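AB hydrolase-1 domain-containing protein (Streptococcus mutans, PDB 4L9A) is an alpha/beta hydrolase that probably acts as a carboxylesterase, cleaving ester bonds. Local coordinates at residues K232-V237 and H256-L261; L141-V146 and S250-K255; N58-I63 and S184-Q189; G51-A56 and R196-C201; W96-L101 and M128-K133. All blocks are in the same frame, centred on the assembly; numbering follows the deposited sequence.

Contact 1. Residues K232-V237 and H256-L261; sequences KIPSIV and HTQTKL
P234 runs alongside H256, both side chains heading in one direction. The proline ring covers one face of the imidazole, a CH-pi contact with P234 CG 4.0 Å from the H256 ring centroid. CG sits toward the rim of that face, only 16° off the ring normal. The imidazole is held by its own turn. Q258 N donates to H256 ND1 in the ring plane, inside a type I turn from H256 to T259. Q258 also lies alongside the proline, with CB against P234 CB, while its NE2 bonds to L285 O.

The next link is a side chain bonding to backbone. T259 OG1 stands beside its own backbone N (chi1 -75°) and accepts from S235 N at 3.0 Å. The same hydroxyl is probably also bonded to N254 OD1. From here two parallel strands pair. K260 N donates to S235 O at 2.9 Å. V237 N donates to K260 O at 2.9 Å, and this bond is nearly straight. On one face of the sheet I236 CD1 reaches over to Q258 O and the K260 side chain. On the other, V237 CG1 meets L261 CD1 at 3.7 Å.

These strands, 235-239 and 260-263, belong to a beta-alpha-beta unit, and 260-263 is one of the two edge strands. Helix 275-287 covers the I236 face, helix 244-248 packs on V237 and L261, and strand 134-141 flanks 235-239 on its other edge.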
# COMPACT_ATOMS: atom_id res chain seq x y z
N LYS A 232 -15.57 11.76 8.24
CA LYS A 232 -14.90 13.05 8.09
C LYS A 232 -13.73 13.03 7.11
O LYS A 232 -13.21 14.08 6.74
CB LYS A 232 -14.41 13.55 9.46
CG LYS A 232 -15.48 13.58 10.55
CD LYS A 232 -14.88 13.98 11.90
CE LYS A 232 -15.82 13.67 13.06
NZ LYS A 232 -15.14 13.88 14.37
N ILE A 233 -13.31 11.85 6.69
CA ILE A 233 -12.17 11.73 5.79
C ILE A 233 -12.61 11.26 4.41
O ILE A 233 -13.18 10.18 4.28
CB ILE A 233 -11.15 10.72 6.31
CG1 ILE A 233 -10.55 11.18 7.65
CG2 ILE A 233 -10.05 10.48 5.28
CD1 ILE A 233 -9.69 10.12 8.31
N PRO A 234 -12.31 12.05 3.36
CA PRO A 234 -12.66 11.61 2.01
C PRO A 234 -11.83 10.40 1.59
O PRO A 234 -10.65 10.29 1.94
CB PRO A 234 -12.31 12.81 1.12
CG PRO A 234 -11.70 13.84 2.02
CD PRO A 234 -11.47 13.25 3.37
N SER A 235 -12.46 9.51 0.83
CA SER A 235 -11.84 8.29 0.37
C SER A 235 -11.99 8.18 -1.13
O SER A 235 -13.10 8.26 -1.65
CB SER A 235 -12.50 7.08 1.04
OG SER A 235 -11.90 5.87 0.62
N ILE A 236 -10.88 8.01 -1.84
CA ILE A 236 -10.95 7.73 -3.27
C ILE A 236 -10.43 6.32 -3.50
O ILE A 236 -9.24 6.04 -3.28
CB ILE A 236 -10.13 8.72 -4.12
CG1 ILE A 236 -10.41 10.18 -3.73
CG2 ILE A 236 -10.45 8.50 -5.60
CD1 ILE A 236 -11.78 10.65 -4.11
N VAL A 237 -11.31 5.42 -3.90
CA VAL A 237 -10.93 4.02 -4.12
C VAL A 237 -10.97 3.70 -5.61
O VAL A 237 -11.93 4.06 -6.31
CB VAL A 237 -11.84 3.07 -3.31
CG1 VAL A 237 -11.61 1.60 -3.69
CG2 VAL A 237 -11.61 3.28 -1.82
N HIS A 256 -18.87 10.83 2.54
CA HIS A 256 -18.26 12.15 2.32
C HIS A 256 -18.58 12.62 0.90
O HIS A 256 -18.56 11.83 -0.04
CB HIS A 256 -16.75 12.07 2.53
CG HIS A 256 -16.10 13.41 2.72
ND1 HIS A 256 -15.98 14.34 1.71
CD2 HIS A 256 -15.51 13.96 3.81
CE1 HIS A 256 -15.35 15.41 2.17
NE2 HIS A 256 -15.05 15.20 3.44
N THR A 257 -18.89 13.91 0.75
CA THR A 257 -19.21 14.50 -0.55
C THR A 257 -18.06 14.40 -1.55
O THR A 257 -18.25 14.59 -2.75
CB THR A 257 -19.62 15.99 -0.44
OG1 THR A 257 -18.57 16.74 0.18
CG2 THR A 257 -20.90 16.15 0.37
N GLN A 258 -16.86 14.11 -1.06
CA GLN A 258 -15.69 14.00 -1.93
C GLN A 258 -15.25 12.56 -2.14
O GLN A 258 -14.36 12.30 -2.95
CB GLN A 258 -14.51 14.80 -1.35
CG GLN A 258 -14.63 16.31 -1.50
CD GLN A 258 -13.36 17.00 -1.04
OE1 GLN A 258 -13.06 17.06 0.15
NE2 GLN A 258 -12.58 17.50 -2.00
N THR A 259 -15.85 11.63 -1.40
CA THR A 259 -15.52 10.21 -1.56
C THR A 259 -16.00 9.69 -2.90
O THR A 259 -17.11 9.99 -3.32
CB THR A 259 -16.15 9.38 -0.43
OG1 THR A 259 -15.41 9.59 0.78
CG2 THR A 259 -16.14 7.90 -0.77
N LYS A 260 -15.15 8.92 -3.59
CA LYS A 260 -15.52 8.32 -4.88
C LYS A 260 -15.03 6.88 -5.02
O LYS A 260 -13.98 6.51 -4.47
CB LYS A 260 -14.94 9.12 -6.06
CG LYS A 260 -15.26 10.61 -6.07
CD LYS A 260 -14.84 11.24 -7.41
CE LYS A 260 -15.16 12.72 -7.45
NZ LYS A 260 -16.50 12.99 -6.87
N LEU A 261 -15.78 6.07 -5.75
CA LEU A 261 -15.29 4.78 -6.21
C LEU A 261 -15.09 4.88 -7.72
O LEU A 261 -16.03 5.12 -8.46
CB LEU A 261 -16.27 3.66 -5.87
CG LEU A 261 -15.96 2.27 -6.44
CD1 LEU A 261 -14.63 1.76 -5.90
CD2 LEU A 261 -17.11 1.29 -6.14

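Contact 2. Residues L141-V146 and S250-K255; sequences LEPTTV and SEYLNK
Y252 lays its ring against P143 in a loop-to-loop contact of the alpha/beta hydrolase fold, just past strand 134-141. P143 CB stands over one ring face, 3.6 Å from the Y252 centroid, in a CH-pi contact. The opposite face is covered by E251 CG of its own turn. Y252 OH donates to T144 O at 2.6 Å, from above the carbonyl plane. T145 CG2 touches the ring at its edge and also meets S250 CB. The E251 chain bends at chi2 (-86°) and brings its carboxylate to the first turn of helix 146-151. There E251 OE2 accepts from V146 N at 2.8 Å through its syn lone pair.

The next shell sets these groups in place. S250 opens a type I turn and its OG accepts from Y252 N, an ST turn. That hydroxyl is also bonded to Y247 O. T145 is the N-cap of helix 146-151. Its OG1 is bonded to E246 OE2 and caps the helix at I148 N.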
# COMPACT_ATOMS: atom_id res chain seq x y z
N LEU A 141 -5.74 1.80 -3.82
CA LEU A 141 -5.68 1.02 -5.03
C LEU A 141 -5.98 -0.44 -4.67
O LEU A 141 -5.14 -1.12 -4.10
CB LEU A 141 -4.30 1.14 -5.69
CG LEU A 141 -3.85 2.55 -6.10
CD1 LEU A 141 -4.98 3.40 -6.68
CD2 LEU A 141 -3.18 3.28 -4.93
N GLU A 142 -7.20 -0.89 -4.99
CA GLU A 142 -7.68 -2.21 -4.57
C GLU A 142 -7.24 -2.61 -3.15
O GLU A 142 -6.62 -3.66 -2.93
CB GLU A 142 -7.32 -3.28 -5.61
CG GLU A 142 -8.20 -3.12 -6.88
CD GLU A 142 -8.19 -4.33 -7.80
OE1 GLU A 142 -7.48 -5.32 -7.53
OE2 GLU A 142 -8.91 -4.26 -8.82
N PRO A 143 -7.54 -1.75 -2.18
CA PRO A 143 -7.20 -2.08 -0.79
C PRO A 143 -7.93 -3.36 -0.37
O PRO A 143 -9.08 -3.57 -0.76
CB PRO A 143 -7.72 -0.88 0.00
CG PRO A 143 -8.80 -0.30 -0.86
CD PRO A 143 -8.34 -0.52 -2.29
N THR A 144 -7.25 -4.20 0.41
CA THR A 144 -7.79 -5.50 0.78
C THR A 144 -8.98 -5.34 1.73
O THR A 144 -8.84 -4.73 2.80
CB THR A 144 -6.70 -6.38 1.42
OG1 THR A 144 -5.53 -6.36 0.58
CG2 THR A 144 -7.19 -7.82 1.55
N THR A 145 -10.15 -5.85 1.34
CA THR A 145 -11.33 -5.80 2.20
C THR A 145 -11.41 -7.00 3.14
O THR A 145 -10.86 -8.08 2.85
CB THR A 145 -12.65 -5.79 1.40
OG1 THR A 145 -12.72 -6.96 0.57
CG2 THR A 145 -12.77 -4.53 0.55
N VAL A 146 -12.11 -6.82 4.25
CA VAL A 146 -12.34 -7.92 5.18
C VAL A 146 -13.05 -9.04 4.42
O VAL A 146 -12.75 -10.22 4.62
CB VAL A 146 -13.19 -7.47 6.37
CG1 VAL A 146 -13.62 -8.68 7.18
CG2 VAL A 146 -12.41 -6.48 7.24
N SER A 250 -17.98 -1.71 1.40
CA SER A 250 -16.79 -1.96 2.20
C SER A 250 -16.50 -0.89 3.24
O SER A 250 -17.11 0.19 3.25
CB SER A 250 -15.55 -2.08 1.31
OG SER A 250 -15.11 -0.79 0.92
N GLU A 251 -15.54 -1.20 4.09
CA GLU A 251 -15.06 -0.31 5.13
C GLU A 251 -14.25 0.86 4.57
O GLU A 251 -13.86 1.76 5.32
CB GLU A 251 -14.17 -1.10 6.10
CG GLU A 251 -13.00 -1.84 5.42
CD GLU A 251 -13.40 -3.22 4.88
OE1 GLU A 251 -14.57 -3.43 4.51
OE2 GLU A 251 -12.54 -4.12 4.86
N TYR A 252 -13.95 0.85 3.27
CA TYR A 252 -13.12 1.91 2.67
C TYR A 252 -13.95 3.08 2.13
O TYR A 252 -13.42 4.14 1.81
CB TYR A 252 -12.20 1.36 1.58
CG TYR A 252 -11.17 0.38 2.10
CD1 TYR A 252 -10.14 0.82 2.94
CD2 TYR A 252 -11.24 -0.97 1.79
CE1 TYR A 252 -9.19 -0.08 3.43
CE2 TYR A 252 -10.30 -1.87 2.27
CZ TYR A 252 -9.27 -1.41 3.10
OH TYR A 252 -8.33 -2.28 3.60
N LEU A 253 -15.26 2.88 2.05
CA LEU A 253 -16.15 3.92 1.55
C LEU A 253 -17.00 4.52 2.66
O LEU A 253 -17.29 3.87 3.66
CB LEU A 253 -17.02 3.41 0.39
CG LEU A 253 -16.28 3.23 -0.94
CD1 LEU A 253 -17.21 2.71 -2.04
CD2 LEU A 253 -15.64 4.54 -1.37
N ASN A 254 -17.39 5.77 2.47
CA ASN A 254 -18.24 6.47 3.41
C ASN A 254 -19.08 7.45 2.61
O ASN A 254 -19.08 7.40 1.38
CB ASN A 254 -17.41 7.20 4.48
CG ASN A 254 -16.43 8.21 3.89
OD1 ASN A 254 -16.65 8.75 2.80
ND2 ASN A 254 -15.34 8.47 4.60
N LYS A 255 -19.76 8.35 3.30
CA LYS A 255 -20.71 9.25 2.65
C LYS A 255 -20.17 10.64 2.38
O LYS A 255 -20.93 11.53 2.00
CB LYS A 255 -22.01 9.31 3.45
CG LYS A 255 -22.84 8.06 3.31
CD LYS A 255 -23.50 7.68 4.63
CE LYS A 255 -24.38 6.46 4.46
NZ LYS A 255 -25.48 6.71 3.48

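Contact 3. Residues N58-I63 and S184-Q189; sequences NFANII and SHFSSQ
N61 lays its side-chain amide over one face of the F186 ring. N61 ND2 is above the rim, 3.8 Å from F186 CE1, and the amide and ring planes are 29° apart. The N61 side chain runs beside its own backbone N (chi1 -71°), which points the amide out from helix 60-63. From there N61 ND2 donates to H185 O at 2.9 Å. The bond is bent, and its donor is tilted from the carbonyl plane. ND2 also bonds to W272 O.

N61 OD1 accepts from a water at 3.2 Å. The same water accepts from S187 N at 2.8 Å. S187 is the N-cap of helix 188-206, with its OG on Q190 N.

The F186 chi1 of -74° swings the ring toward A60 and N58. F186 CE1 is 4.0 Å from A60 CB. F186 CZ is 3.8 Å from N58 O. W272 meets the ring edge-to-face.

Helices 171-185 and 188-206 lie in the insertion between strands 134-141 and 235-239, where the alpha/beta hydrolase fold usually carries its cap. The contact ties this insertion to 58-61. One amide serves as donor, acceptor and ring cover, so its bonds at both ends should fix its rotation over the phenyl face.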
# COMPACT_ATOMS: atom_id res chain seq x y z
N ASN A 58 7.80 1.02 -5.97
CA ASN A 58 6.46 0.49 -6.24
C ASN A 58 5.51 1.60 -6.70
O ASN A 58 4.74 1.42 -7.64
CB ASN A 58 5.95 -0.20 -4.96
CG ASN A 58 4.68 -1.03 -5.18
OD1 ASN A 58 4.35 -1.41 -6.30
ND2 ASN A 58 3.96 -1.32 -4.09
N PHE A 59 5.61 2.76 -6.06
CA PHE A 59 4.70 3.88 -6.30
C PHE A 59 5.31 5.00 -7.15
O PHE A 59 4.80 6.12 -7.16
CB PHE A 59 4.20 4.44 -4.97
CG PHE A 59 3.15 3.59 -4.31
CD1 PHE A 59 1.81 3.71 -4.68
CD2 PHE A 59 3.49 2.68 -3.32
CE1 PHE A 59 0.83 2.92 -4.08
CE2 PHE A 59 2.51 1.89 -2.70
CZ PHE A 59 1.18 2.01 -3.09
N ALA A 60 6.38 4.69 -7.87
CA ALA A 60 7.12 5.72 -8.61
C ALA A 60 6.25 6.55 -9.55
O ALA A 60 6.40 7.77 -9.64
CB ALA A 60 8.29 5.08 -9.39
N ASN A 61 5.33 5.88 -10.25
CA ASN A 61 4.45 6.56 -11.20
C ASN A 61 3.46 7.53 -10.56
O ASN A 61 2.92 8.41 -11.23
CB ASN A 61 3.70 5.53 -12.06
CG ASN A 61 4.61 4.82 -13.06
OD1 ASN A 61 5.72 5.29 -13.35
ND2 ASN A 61 4.14 3.70 -13.59
N ILE A 62 3.19 7.37 -9.26
CA ILE A 62 2.39 8.37 -8.56
C ILE A 62 3.28 9.47 -7.96
O ILE A 62 3.03 10.67 -8.13
CB ILE A 62 1.51 7.73 -7.46
CG1 ILE A 62 0.45 6.82 -8.10
CG2 ILE A 62 0.84 8.83 -6.63
CD1 ILE A 62 -0.39 6.01 -7.09
N ILE A 63 4.34 9.04 -7.28
CA ILE A 63 5.29 9.96 -6.65
C ILE A 63 5.82 10.98 -7.64
O ILE A 63 5.76 12.18 -7.40
CB ILE A 63 6.44 9.19 -5.94
CG1 ILE A 63 5.87 8.44 -4.73
CG2 ILE A 63 7.54 10.15 -5.46
CD1 ILE A 63 6.72 7.28 -4.25
N SER A 184 5.59 -3.15 -18.79
CA SER A 184 4.69 -2.37 -19.63
C SER A 184 4.41 -0.99 -19.05
O SER A 184 4.05 -0.07 -19.77
CB SER A 184 3.37 -3.12 -19.83
OG SER A 184 3.58 -4.34 -20.52
N HIS A 185 4.56 -0.84 -17.74
CA HIS A 185 4.10 0.39 -17.09
C HIS A 185 5.19 1.28 -16.50
O HIS A 185 4.89 2.36 -16.00
CB HIS A 185 3.04 0.05 -16.04
CG HIS A 185 1.82 -0.60 -16.61
ND1 HIS A 185 1.07 -0.02 -17.61
CD2 HIS A 185 1.24 -1.80 -16.35
CE1 HIS A 185 0.07 -0.82 -17.94
NE2 HIS A 185 0.15 -1.91 -17.19
N PHE A 186 6.44 0.83 -16.55
CA PHE A 186 7.54 1.65 -16.03
C PHE A 186 8.56 1.90 -17.14
O PHE A 186 8.65 1.13 -18.09
CB PHE A 186 8.25 0.96 -14.86
CG PHE A 186 7.48 0.96 -13.57
CD1 PHE A 186 7.52 2.06 -12.72
CD2 PHE A 186 6.75 -0.15 -13.18
CE1 PHE A 186 6.82 2.06 -11.52
CE2 PHE A 186 6.05 -0.16 -11.98
CZ PHE A 186 6.09 0.94 -11.15
N SER A 187 9.32 2.98 -17.00
CA SER A 187 10.47 3.21 -17.88
C SER A 187 11.46 2.07 -17.62
O SER A 187 11.43 1.44 -16.56
CB SER A 187 11.13 4.55 -17.55
OG SER A 187 11.59 4.54 -16.20
N SER A 188 12.35 1.82 -18.57
CA SER A 188 13.33 0.76 -18.40
C SER A 188 14.12 0.99 -17.11
O SER A 188 14.44 0.04 -16.39
CB SER A 188 14.28 0.72 -19.60
OG SER A 188 14.77 2.01 -19.90
N GLN A 189 14.38 2.25 -16.79
CA GLN A 189 15.16 2.58 -15.60
C GLN A 189 14.41 2.28 -14.31
O GLN A 189 14.98 1.72 -13.37
CB GLN A 189 15.59 4.04 -15.61
CG GLN A 189 16.37 4.46 -14.35
CD GLN A 189 17.18 5.73 -14.57
OE1 GLN A 189 17.31 6.21 -15.70
NE2 GLN A 189 17.75 6.27 -13.50
O HOH W 1 8.48 4.56 -14.90

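Contact 4. Residues G51-A56 and R196-C201; sequences GFFSTA and RGYDYC
F52 overlaps one face of the Y198 ring, with F52 CD2 3.6 Å above the plane and toward the rim. The two rings are oblique, their centroids 5.2 Å apart and their planes at 46°. With F53 they form an aromatic cluster in this alpha/beta hydrolase fold. It joins the loop ahead of helix 55-58 to helix 188-206. That helix belongs to the insertion between strands 134-141 and 235-239, probably the cap.

Y198 takes the central place. Its CG lies opposite the backbone N (chi1 -177°), which carries the ring out from the helix to the two phenylalanines. F52 CB touches Y198 CD2 at 3.6 Å. F53 reaches the same carbon from its own ring, CE1 to Y198 CD2 at 3.7 Å. This second ring pair is also oblique, with planes at 48°. The F53 backbone comes close as well: its CA is 4.8 Å from the CA of Y198.

There is no hydrogen bond between the two segments, so the joint rests on apolar and ring contacts. W195, earlier on the same helix, enlarges the cluster. It meets F53 edge-to-face and also touches Y198. L205 of the helix and I216 of a loop pack against F52.

One helical turn beyond Y198, C201 closes on F52 from another direction. This is an oblique sulfur-aromatic contact, with C201 SG 4.3 Å from the F52 ring centroid and 3.8 Å from F52 CB.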
# COMPACT_ATOMS: atom_id res chain seq x y z
N GLY A 51 4.33 -8.24 -0.97
CA GLY A 51 5.25 -8.30 -2.08
C GLY A 51 6.61 -7.89 -1.59
O GLY A 51 6.76 -7.54 -0.43
N PHE A 52 7.60 -7.94 -2.48
CA PHE A 52 8.99 -7.70 -2.11
C PHE A 52 9.48 -6.36 -2.64
O PHE A 52 10.59 -5.96 -2.34
CB PHE A 52 9.91 -8.79 -2.67
CG PHE A 52 9.66 -10.15 -2.09
CD1 PHE A 52 8.92 -10.31 -0.93
CD2 PHE A 52 10.19 -11.28 -2.71
CE1 PHE A 52 8.69 -11.57 -0.41
CE2 PHE A 52 9.97 -12.54 -2.19
CZ PHE A 52 9.22 -12.69 -1.04
N PHE A 53 8.67 -5.68 -3.44
CA PHE A 53 9.10 -4.39 -3.98
C PHE A 53 9.28 -3.34 -2.87
O PHE A 53 8.51 -3.30 -1.92
CB PHE A 53 8.10 -3.86 -5.00
CG PHE A 53 7.76 -4.82 -6.10
CD1 PHE A 53 8.74 -5.28 -6.96
CD2 PHE A 53 6.46 -5.26 -6.27
CE1 PHE A 53 8.42 -6.16 -7.98
CE2 PHE A 53 6.13 -6.15 -7.30
CZ PHE A 53 7.11 -6.60 -8.15
N SER A 54 10.26 -2.47 -3.02
CA SER A 54 10.40 -1.34 -2.10
C SER A 54 9.34 -0.32 -2.47
O SER A 54 8.96 -0.20 -3.63
CB SER A 54 11.81 -0.71 -2.19
OG SER A 54 12.00 0.24 -1.15
N THR A 55 8.85 0.42 -1.48
CA THR A 55 7.60 1.17 -1.65
C THR A 55 7.74 2.37 -2.57
O THR A 55 6.89 2.61 -3.43
CB THR A 55 7.00 1.56 -0.30
OG1 THR A 55 6.63 0.36 0.40
CG2 THR A 55 5.76 2.45 -0.47
N ALA A 56 8.84 3.12 -2.44
CA ALA A 56 9.05 4.25 -3.32
C ALA A 56 9.13 3.81 -4.79
O ALA A 56 8.60 4.50 -5.68
CB ALA A 56 10.32 5.02 -2.92
N ARG A 196 15.53 -4.38 -8.77
CA ARG A 196 16.70 -4.41 -7.89
C ARG A 196 16.25 -4.55 -6.43
O ARG A 196 16.85 -5.28 -5.66
CB ARG A 196 17.58 -3.17 -8.06
CG ARG A 196 18.42 -3.19 -9.31
CD ARG A 196 19.38 -2.01 -9.37
NE ARG A 196 20.05 -1.96 -10.67
CZ ARG A 196 19.80 -1.06 -11.61
NH1 ARG A 196 18.90 -0.10 -11.40
NH2 ARG A 196 20.46 -1.11 -12.76
N GLY A 197 15.18 -3.86 -6.06
CA GLY A 197 14.65 -3.98 -4.71
C GLY A 197 14.05 -5.35 -4.42
O GLY A 197 14.30 -5.94 -3.36
N TYR A 198 13.24 -5.85 -5.35
CA TYR A 198 12.72 -7.20 -5.24
C TYR A 198 13.84 -8.21 -5.02
O TYR A 198 13.77 -9.04 -4.11
CB TYR A 198 11.97 -7.57 -6.53
CG TYR A 198 11.32 -8.94 -6.48
CD1 TYR A 198 12.07 -10.08 -6.69
CD2 TYR A 198 9.96 -9.07 -6.23
CE1 TYR A 198 11.48 -11.33 -6.64
CE2 TYR A 198 9.37 -10.31 -6.18
CZ TYR A 198 10.13 -11.43 -6.38
OH TYR A 198 9.54 -12.67 -6.34
N ASP A 199 14.85 -8.15 -5.87
CA ASP A 199 15.92 -9.13 -5.86
C ASP A 199 16.78 -9.01 -4.58
O ASP A 199 17.29 -10.00 -4.06
CB ASP A 199 16.80 -8.98 -7.10
CG ASP A 199 16.08 -9.36 -8.39
OD1 ASP A 199 15.07 -10.09 -8.33
OD2 ASP A 199 16.55 -8.94 -9.48
N TYR A 200 16.94 -7.78 -4.09
CA TYR A 200 17.70 -7.56 -2.86
C TYR A 200 16.92 -8.19 -1.71
O TYR A 200 17.47 -8.94 -0.91
CB TYR A 200 17.89 -6.07 -2.61
CG TYR A 200 18.36 -5.72 -1.22
CD1 TYR A 200 17.45 -5.47 -0.20
CD2 TYR A 200 19.72 -5.64 -0.92
CE1 TYR A 200 17.87 -5.14 1.07
CE2 TYR A 200 20.16 -5.32 0.35
CZ TYR A 200 19.24 -5.07 1.34
OH TYR A 200 19.67 -4.75 2.60
N CYS A 201 15.63 -7.89 -1.65
CA CYS A 201 14.76 -8.48 -0.64
C CYS A 201 14.80 -10.02 -0.66
O CYS A 201 14.99 -10.67 0.38
CB CYS A 201 13.32 -7.99 -0.83
SG CYS A 201 12.19 -8.68 0.37

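Contact 5. Residues W96-L101 and M128-K133; sequences WVNAIL and MNQSSK
Helices 93-106 and 120-130 of the alpha/beta hydrolase fold are linked by strand 111-117. Helix 120-130 follows the sharp turn after this strand, where the fold usually has its nucleophile elbow. Here the far end of helix 120-130 meets the side of helix 93-106. L101 makes the closest approach. Its CD2 reaches S131 CB at 3.7 Å and also touches S131 CA. The other branch, L101 CD1, lies 4.0 Å from Q130 OE1. The L101 and Q130 side chains cross at about a right angle.

Q130 is the last residue of its helix. Its chain is extended beyond CG (chi2 178°), and this carries the amide across to helix 93-106. There the amide rests against V97, with Q130 NE2 4.0 Å from V97 CG1 and OE1 at a similar distance from that methyl.

S131 is the first residue to leave the helical conformation. It offers its CB to L101, while its OG is hydrogen-bonded with Y112 OH and I127 O. Deeper between the two helices, I100 packs on A123 and I127.

No hydrogen bond crosses between the segments. The contact is van der Waals packing near the surface, where methyl groups of V97 and L101 meet the amide of Q130 and the CB of S131. Q130 is exposed, and such contacts probably impose little direction on its polar amide.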
# COMPACT_ATOMS: atom_id res chain seq x y z
N TRP A 96 2.66 -3.24 14.09
CA TRP A 96 3.07 -2.60 12.85
C TRP A 96 2.50 -1.18 12.78
O TRP A 96 3.20 -0.25 12.40
CB TRP A 96 2.66 -3.47 11.66
CG TRP A 96 2.89 -2.90 10.30
CD1 TRP A 96 2.00 -2.88 9.26
CD2 TRP A 96 4.10 -2.28 9.80
NE1 TRP A 96 2.57 -2.30 8.16
CE2 TRP A 96 3.85 -1.92 8.46
CE3 TRP A 96 5.35 -2.01 10.36
CZ2 TRP A 96 4.81 -1.29 7.67
CZ3 TRP A 96 6.30 -1.37 9.57
CH2 TRP A 96 6.03 -1.03 8.24
N VAL A 97 1.23 -1.02 13.17
CA VAL A 97 0.64 0.31 13.25
C VAL A 97 1.38 1.25 14.23
O VAL A 97 1.60 2.42 13.92
CB VAL A 97 -0.87 0.25 13.62
CG1 VAL A 97 -1.41 1.64 13.95
CG2 VAL A 97 -1.66 -0.35 12.46
N ASN A 98 1.76 0.74 15.40
CA ASN A 98 2.56 1.53 16.34
C ASN A 98 3.91 1.93 15.76
O ASN A 98 4.38 3.04 15.97
CB ASN A 98 2.72 0.81 17.70
CG ASN A 98 1.43 0.81 18.51
OD1 ASN A 98 0.53 1.60 18.24
ND2 ASN A 98 1.34 -0.07 19.51
N ALA A 99 4.53 1.03 14.99
CA ALA A 99 5.81 1.35 14.36
C ALA A 99 5.62 2.47 13.33
O ALA A 99 6.40 3.41 13.27
CB ALA A 99 6.40 0.13 13.70
N ILE A 100 4.56 2.38 12.53
CA ILE A 100 4.28 3.42 11.55
C ILE A 100 4.03 4.77 12.21
O ILE A 100 4.54 5.80 11.75
CB ILE A 100 3.11 3.04 10.61
CG1 ILE A 100 3.50 1.82 9.78
CG2 ILE A 100 2.74 4.21 9.70
CD1 ILE A 100 2.35 1.20 8.97
N LEU A 101 3.25 4.78 13.29
CA LEU A 101 3.00 6.02 14.03
C LEU A 101 4.27 6.66 14.62
O LEU A 101 4.38 7.89 14.72
CB LEU A 101 1.97 5.80 15.13
CG LEU A 101 0.56 5.49 14.61
CD1 LEU A 101 -0.30 4.97 15.75
CD2 LEU A 101 -0.06 6.73 13.96
N MSE A 128 -5.38 6.04 10.43
CA MSE A 128 -6.26 7.20 10.34
C MSE A 128 -7.13 7.32 11.59
O MSE A 128 -7.49 8.42 12.00
CB MSE A 128 -7.13 7.13 9.08
CG MSE A 128 -6.31 7.12 7.79
SE MSE A 128 -7.45 7.15 6.17
CE MSE A 128 -8.01 5.26 6.15
N ASN A 129 -7.45 6.19 12.21
CA ASN A 129 -8.26 6.18 13.42
C ASN A 129 -7.45 6.55 14.68
O ASN A 129 -8.02 7.01 15.67
CB ASN A 129 -8.95 4.81 13.56
CG ASN A 129 -9.81 4.70 14.80
OD1 ASN A 129 -10.85 5.35 14.91
ND2 ASN A 129 -9.40 3.84 15.73
N GLN A 130 -6.13 6.38 14.63
CA GLN A 130 -5.32 6.56 15.85
C GLN A 130 -4.34 7.74 15.84
O GLN A 130 -3.91 8.19 16.90
CB GLN A 130 -4.52 5.29 16.15
CG GLN A 130 -5.33 4.03 16.32
CD GLN A 130 -4.45 2.83 16.57
OE1 GLN A 130 -3.40 2.95 17.22
NE2 GLN A 130 -4.85 1.67 16.06
N SER A 131 -3.97 8.22 14.66
CA SER A 131 -2.93 9.24 14.53
C SER A 131 -3.39 10.60 15.01
O SER A 131 -4.48 11.05 14.66
CB SER A 131 -2.50 9.38 13.08
OG SER A 131 -3.59 9.85 12.29
N SER A 132 -2.56 11.28 15.80
CA SER A 132 -2.90 12.64 16.24
C SER A 132 -2.67 13.65 15.11
O SER A 132 -3.19 14.75 15.16
CB SER A 132 -2.13 13.02 17.50
OG SER A 132 -0.84 12.45 17.49
N LYS A 133 -1.89 13.26 14.11
CA LYS A 133 -1.77 14.08 12.90
C LYS A 133 -3.04 13.97 12.09
O LYS A 133 -3.73 12.95 12.15
CB LYS A 133 -0.55 13.67 12.07
CG LYS A 133 0.77 14.10 12.74
CD LYS A 133 2.01 13.78 11.93
CE LYS A 133 3.26 14.18 12.72
NZ LYS A 133 4.48 14.32 11.88

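Contacts 1 and 2 touch, their centres 11 Å apart. N254 meets T259 and Y252 O meets S235 OG, so loop 250-255 is tied to the strands of contact 1 at the sheet edge. Contacts 3 and 4 also touch, centres about 13 Å apart, and share helix 188-206. Contacts 2 and 3 touch through L141 and F59. Contacts 1 and 4 lie on opposite sides of the chain's centre, centres about 30 Å apart. Contact 5 touches contact 1 through I233 and M128. Along the chain, contact 4 encloses contact 3, which encloses contact 5. Contact 2 crosses contacts 1, 3 and 4. They link parts of the central sheet, its flanking helices and the helical insertion from 146 to 206.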